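Local structure of putative DNA ligase-like protein Rv0938/MT0965 (Mycobacterium tuberculosis, 2IRU) at residues Lys55-Pro58 / Pro64-Phe67; Thr239-Ala242 / Leu246-Arg249. The protein probably works with Ku in non-homologous end joining, repairing DNA double-strand breaks, and contributes here its manganese-dependent primase-polymerase domain. All coordinates share one frame; numbering follows the deposited sequence.

Interaction 1 of 2, residues Lys55-Pro58 / Pro64-Phe67; sequences KRWP and PAFF
R56 and F66 form a hydrogen-bonded antiparallel pair: R56 N donates to F66 O at 2.9 Å in an almost straight bond (175°), and F66 N returns one to R56 O at 3.0 Å. K55 and F67 make the adjoining non-hydrogen-bonded pair. On the sheet face of R56 and F66, the two side chains run alongside each other. R56 CB lies over one face of the phenyl ring, 4.1 Å from its centroid, while NH1 reaches the ring edge; F66 CZ in turn sits over the guanidinium, the planes 66° apart. A chi1 of 59° swings the F66 ring back over the hairpin, where CE1 also meets P58 CG at 3.7 Å. R56 NH1 forms a salt bridge with E68, and NE a hydrogen bond to Q108 O. On the other face, CD of K55, which probably binds the polymerase substrate, makes a CH-pi contact over the centre of the F67 ring. A65 CB lies over one face of the W57 five-membered ring, 3.2 Å from W57 NE1, a close CH-pi contact. This beta hairpin, probably contacting target DNA, edges a four-stranded antiparallel sheet: strand 66-68 is outermost, and strand 53-56 pairs onward with strand 112-115.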
ATOM      1  N   LYS A  55      10.645   0.950   3.581  1.00  6.02           N
ATOM      2  CA  LYS A  55      11.703   0.021   3.231  1.00  6.68           C
ATOM      3  C   LYS A  55      12.724   0.843   2.420  1.00  7.34           C
ATOM      4  O   LYS A  55      12.358   1.505   1.425  1.00  6.68           O
ATOM      5  CB  LYS A  55      11.203  -1.234   2.521  1.00  7.27           C
ATOM      6  CG  LYS A  55      12.343  -2.302   2.509  1.00  6.24           C
ATOM      7  CD  LYS A  55      11.869  -3.701   2.097  1.00  9.43           C
ATOM      8  CE  LYS A  55      13.092  -4.633   2.035  1.00 11.44           C
ATOM      9  NZ  LYS A  55      12.660  -5.993   1.505  1.00 13.72           N
ATOM     10  N   ARG A  56      13.985   0.819   2.887  1.00  6.66           N
ATOM     11  CA  ARG A  56      15.021   1.657   2.337  1.00  7.34           C
ATOM     12  C   ARG A  56      16.071   0.873   1.606  1.00  7.07           C
ATOM     13  O   ARG A  56      16.506  -0.181   2.084  1.00  6.75           O
ATOM     14  CB  ARG A  56      15.730   2.500   3.439  1.00  8.06           C
ATOM     15  CG  ARG A  56      14.761   3.480   4.095  1.00  8.26           C
ATOM     16  CD  ARG A  56      15.323   4.232   5.309  1.00  8.74           C
ATOM     17  NE  ARG A  56      16.484   5.056   4.943  1.00 11.12           N
ATOM     18  CZ  ARG A  56      17.325   5.586   5.836  1.00  7.56           C
ATOM     19  NH1 ARG A  56      17.151   5.381   7.153  1.00  8.83           N
ATOM     20  NH2 ARG A  56      18.336   6.341   5.405  1.00  8.62           N
ATOM     21  N   TRP A  57      16.492   1.413   0.466  1.00  7.54           N
ATOM     22  CA  TRP A  57      17.633   0.897  -0.295  1.00  6.87           C
ATOM     23  C   TRP A  57      18.700   2.023  -0.458  1.00  7.38           C
ATOM     24  O   TRP A  57      18.766   2.644  -1.520  1.00  7.22           O
ATOM     25  CB  TRP A  57      17.161   0.453  -1.693  1.00  8.56           C
ATOM     26  CG  TRP A  57      16.406  -0.853  -1.740  1.00  8.36           C
ATOM     27  CD1 TRP A  57      16.927  -2.066  -2.147  1.00  7.47           C
ATOM     28  CD2 TRP A  57      15.014  -1.095  -1.447  1.00  9.57           C
ATOM     29  NE1 TRP A  57      15.954  -3.046  -2.099  1.00  7.93           N
ATOM     30  CE2 TRP A  57      14.778  -2.481  -1.671  1.00  8.50           C
ATOM     31  CE3 TRP A  57      13.957  -0.290  -1.001  1.00  8.24           C
ATOM     32  CZ2 TRP A  57      13.522  -3.071  -1.488  1.00  9.95           C
ATOM     33  CZ3 TRP A  57      12.706  -0.867  -0.808  1.00  5.72           C
ATOM     34  CH2 TRP A  57      12.497  -2.260  -1.045  1.00  9.74           C
ATOM     35  N   PRO A  58      19.545   2.285   0.578  1.00  7.74           N
ATOM     36  CA  PRO A  58      20.493   3.432   0.564  1.00  7.76           C
ATOM     37  C   PRO A  58      21.370   3.458  -0.691  1.00  8.43           C
ATOM     38  O   PRO A  58      21.690   4.542  -1.165  1.00 10.39           O
ATOM     39  CB  PRO A  58      21.393   3.207   1.809  1.00  9.63           C
ATOM     40  CG  PRO A  58      20.513   2.430   2.758  1.00  8.10           C
ATOM     41  CD  PRO A  58      19.639   1.517   1.840  1.00  8.19           C
ATOM     42  N   PRO A  64      22.016  -4.052  -0.379  1.00  8.85           N
ATOM     43  CA  PRO A  64      21.127  -4.477   0.729  1.00  7.62           C
ATOM     44  C   PRO A  64      20.083  -3.418   1.140  1.00  6.54           C
ATOM     45  O   PRO A  64      20.349  -2.210   1.074  1.00  7.28           O
ATOM     46  CB  PRO A  64      22.114  -4.799   1.872  1.00  7.49           C
ATOM     47  CG  PRO A  64      23.411  -5.146   1.132  1.00  7.80           C
ATOM     48  CD  PRO A  64      23.445  -4.194  -0.025  1.00  8.76           C
ATOM     49  N   ALA A  65      18.902  -3.894   1.572  1.00  7.30           N
ATOM     50  CA  ALA A  65      17.771  -3.043   2.004  1.00  5.51           C
ATOM     51  C   ALA A  65      17.361  -3.397   3.431  1.00  5.14           C
ATOM     52  O   ALA A  65      17.753  -4.461   3.972  1.00  5.44           O
ATOM     53  CB  ALA A  65      16.557  -3.192   1.075  1.00  6.15           C
ATOM     54  N   PHE A  66      16.590  -2.499   4.045  1.00  4.40           N
ATOM     55  CA  PHE A  66      16.041  -2.777   5.364  1.00  5.26           C
ATOM     56  C   PHE A  66      14.682  -2.096   5.582  1.00  5.03           C
ATOM     57  O   PHE A  66      14.459  -0.993   5.069  1.00  6.53           O
ATOM     58  CB  PHE A  66      17.031  -2.324   6.460  1.00  6.08           C
ATOM     59  CG  PHE A  66      17.390  -0.860   6.422  1.00  6.92           C
ATOM     60  CD1 PHE A  66      18.534  -0.416   5.709  1.00  7.13           C
ATOM     61  CD2 PHE A  66      16.627   0.089   7.130  1.00  6.51           C
ATOM     62  CE1 PHE A  66      18.881   0.941   5.674  1.00  8.88           C
ATOM     63  CE2 PHE A  66      16.999   1.456   7.117  1.00  7.67           C
ATOM     64  CZ  PHE A  66      18.129   1.871   6.366  1.00  9.12           C
ATOM     65  N   PHE A  67      13.784  -2.787   6.292  1.00  5.39           N
ATOM     66  CA  PHE A  67      12.594  -2.123   6.837  1.00  6.19           C
ATOM     67  C   PHE A  67      12.959  -1.235   8.016  1.00  5.95           C
ATOM     68  O   PHE A  67      13.874  -1.555   8.803  1.00  6.70           O
ATOM     69  CB  PHE A  67      11.563  -3.132   7.330  1.00  6.84           C
ATOM     70  CG  PHE A  67      10.685  -3.694   6.261  1.00  6.77           C
ATOM     71  CD1 PHE A  67       9.684  -2.905   5.671  1.00  8.37           C
ATOM     72  CD2 PHE A  67      10.789  -5.041   5.914  1.00  8.24           C
ATOM     73  CE1 PHE A  67       8.831  -3.447   4.671  1.00  8.04           C
ATOM     74  CE2 PHE A  67       9.956  -5.596   4.944  1.00  9.69           C
ATOM     75  CZ  PHE A  67       8.958  -4.803   4.327  1.00 10.29           C
TER

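Interaction 2 of 2, residues Thr239-Ala242 / Leu246-Arg249; sequences TTIA and LRGR
The probable nucleotide pocket of the polymerase domain includes R247, which probably binds the substrate, and here its side chain lies against I241 of the short strand 240-241. The contact is made by apolar carbons on a flat cation, with no hydrogen bond between the segments. I241 CD1 approaches R247 NE to 3.6 Å, and I241 CG1 lies 3.7 Å from R247 CD, above one face of the guanidinium near its rim. I241 CG2 comes within 3.9 Å of R247 NH1. The arginine folds back to meet the isoleucine through bends at chi2 (-51°) and chi3 (-52°); with I241 CG1 anti to the backbone N (chi1 -169°), the CG1-CD1 arm reaches the guanidinium. Polar partners lie elsewhere: NE forms a salt bridge with E112, and NH1 bonds to S175 O. These bonds probably limit rotation of the guanidinium. E112 OE2 also accepts from G248 N, at the centre of an inverse gamma turn, tying the backbone beyond the arginine to the same acid. Such a guanidinium, with an aliphatic side chain over one face and oriented by an acidic second-shell residue, is consistent with the substrate site of a LigD polymerase, with S177 beside R247 and H114 beside I241, both probable substrate-binding residues.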
ATOM      1  N   THR A 239       1.068  -4.519   7.742  1.00 12.58           N
ATOM      2  CA  THR A 239       1.141  -3.279   6.986  1.00 11.92           C
ATOM      3  C   THR A 239       1.224  -3.713   5.505  1.00 10.95           C
ATOM      4  O   THR A 239       1.665  -4.826   5.206  1.00 12.08           O
ATOM      5  CB  THR A 239       2.334  -2.444   7.495  1.00 12.88           C
ATOM      6  OG1 THR A 239       2.340  -1.146   6.868  1.00 14.39           O
ATOM      7  CG2 THR A 239       3.658  -3.183   7.191  1.00 12.97           C
ATOM      8  N   THR A 240       0.732  -2.868   4.606  1.00 11.14           N
ATOM      9  CA  THR A 240       0.585  -3.187   3.181  1.00 10.13           C
ATOM     10  C   THR A 240       1.112  -2.006   2.367  1.00  9.45           C
ATOM     11  O   THR A 240       0.894  -0.821   2.740  1.00  9.52           O
ATOM     12  CB  THR A 240      -0.921  -3.456   2.849  1.00 11.61           C
ATOM     13  OG1 THR A 240      -1.353  -4.618   3.599  1.00 11.41           O
ATOM     14  CG2 THR A 240      -1.142  -3.636   1.380  1.00 12.12           C
ATOM     15  N   ILE A 241       1.874  -2.332   1.326  1.00  8.70           N
ATOM     16  CA  ILE A 241       2.402  -1.322   0.395  1.00  9.05           C
ATOM     17  C   ILE A 241       1.345  -0.263   0.059  1.00  9.65           C
ATOM     18  O   ILE A 241       0.192  -0.602  -0.328  1.00 10.18           O
ATOM     19  CB  ILE A 241       2.939  -1.974  -0.901  1.00  8.50           C
ATOM     20  CG1 ILE A 241       3.732  -0.962  -1.745  1.00  9.90           C
ATOM     21  CG2 ILE A 241       1.798  -2.641  -1.758  1.00  9.29           C
ATOM     22  CD1 ILE A 241       5.158  -0.680  -1.163  1.00 13.98           C
ATOM     23  N   ALA A 242       1.724   0.994   0.195  1.00 10.02           N
ATOM     24  CA  ALA A 242       0.764   2.067  -0.016  1.00 10.41           C
ATOM     25  C   ALA A 242       0.472   2.333  -1.482  1.00 10.78           C
ATOM     26  O   ALA A 242       1.382   2.314  -2.300  1.00  9.83           O
ATOM     27  CB  ALA A 242       1.241   3.310   0.636  1.00 11.12           C
ATOM     28  N   LEU A 246       6.443   3.476  -4.861  1.00  8.93           N
ATOM     29  CA  LEU A 246       7.373   2.737  -5.723  1.00  9.34           C
ATOM     30  C   LEU A 246       7.594   1.373  -5.071  1.00  9.54           C
ATOM     31  O   LEU A 246       7.321   1.191  -3.853  1.00  9.81           O
ATOM     32  CB  LEU A 246       8.731   3.473  -5.797  1.00 10.79           C
ATOM     33  CG  LEU A 246       8.746   4.749  -6.636  1.00 12.01           C
ATOM     34  CD1 LEU A 246       9.994   5.563  -6.385  1.00 13.14           C
ATOM     35  CD2 LEU A 246       8.706   4.409  -8.111  1.00 16.74           C
ATOM     36  N   ARG A 247       8.140   0.472  -5.875  1.00  9.97           N
ATOM     37  CA  ARG A 247       8.595  -0.831  -5.402  1.00 10.21           C
ATOM     38  C   ARG A 247      10.098  -0.944  -5.581  1.00 11.04           C
ATOM     39  O   ARG A 247      10.675  -0.499  -6.604  1.00 10.41           O
ATOM     40  CB  ARG A 247       7.913  -1.964  -6.182  1.00  9.95           C
ATOM     41  CG  ARG A 247       6.368  -1.958  -6.127  1.00 11.24           C
ATOM     42  CD  ARG A 247       5.825  -1.859  -4.700  1.00 13.22           C
ATOM     43  NE  ARG A 247       6.376  -2.847  -3.796  1.00 14.34           N
ATOM     44  CZ  ARG A 247       5.776  -3.989  -3.477  1.00 19.33           C
ATOM     45  NH1 ARG A 247       4.572  -4.284  -3.969  1.00 19.27           N
ATOM     46  NH2 ARG A 247       6.351  -4.812  -2.609  1.00 21.60           N
ATOM     47  N   GLY A 248      10.732  -1.603  -4.617  1.00 10.78           N
ATOM     48  CA  GLY A 248      12.189  -1.829  -4.684  1.00 10.93           C
ATOM     49  C   GLY A 248      12.428  -3.120  -5.432  1.00 12.40           C
ATOM     50  O   GLY A 248      12.631  -4.195  -4.843  1.00 15.66           O
ATOM     51  N   ARG A 249      12.286  -3.023  -6.735  1.00 12.76           N
ATOM     52  CA  ARG A 249      12.356  -4.169  -7.638  1.00 12.80           C
ATOM     53  C   ARG A 249      13.278  -3.756  -8.760  1.00 12.27           C
ATOM     54  O   ARG A 249      13.742  -2.604  -8.817  1.00 10.83           O
ATOM     55  CB  ARG A 249      10.959  -4.504  -8.177  1.00 13.51           C
ATOM     56  CG  ARG A 249      10.055  -5.191  -7.153  1.00 20.49           C
ATOM     57  CD  ARG A 249       8.804  -5.737  -7.776  1.00 27.26           C
ATOM     58  NE  ARG A 249       9.030  -6.848  -8.715  1.00 29.44           N
ATOM     59  CZ  ARG A 249       9.217  -8.125  -8.366  1.00 32.39           C
ATOM     60  NH1 ARG A 249       9.241  -8.491  -7.087  1.00 34.86           N
ATOM     61  NH2 ARG A 249       9.394  -9.049  -9.306  1.00 32.98           N
TER

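Interaction 1 is a surface contact at one edge of the four-stranded antiparallel sheet, whereas interaction 2 is buried near the middle of the chain, with strand 240-241 forming the other edge. The first is a continuous hairpin in which backbone bonds set the register and rings are packed by aliphatic groups; the second has no bonds across and rests on an isoleucine against a guanidinium. Their centres are 12 Å apart, and they touch where W57 CZ2 packs on G248 O at 3.6 Å. Strand 112-115 lies between strands 53-56 and 240-241, and its E112 bonds to the backbone of K55 and to R247. Both contacts hold probable substrate-binding residues, K55 in interaction 1, T239 and R247 in interaction 2; the hairpin probably also contacts DNA.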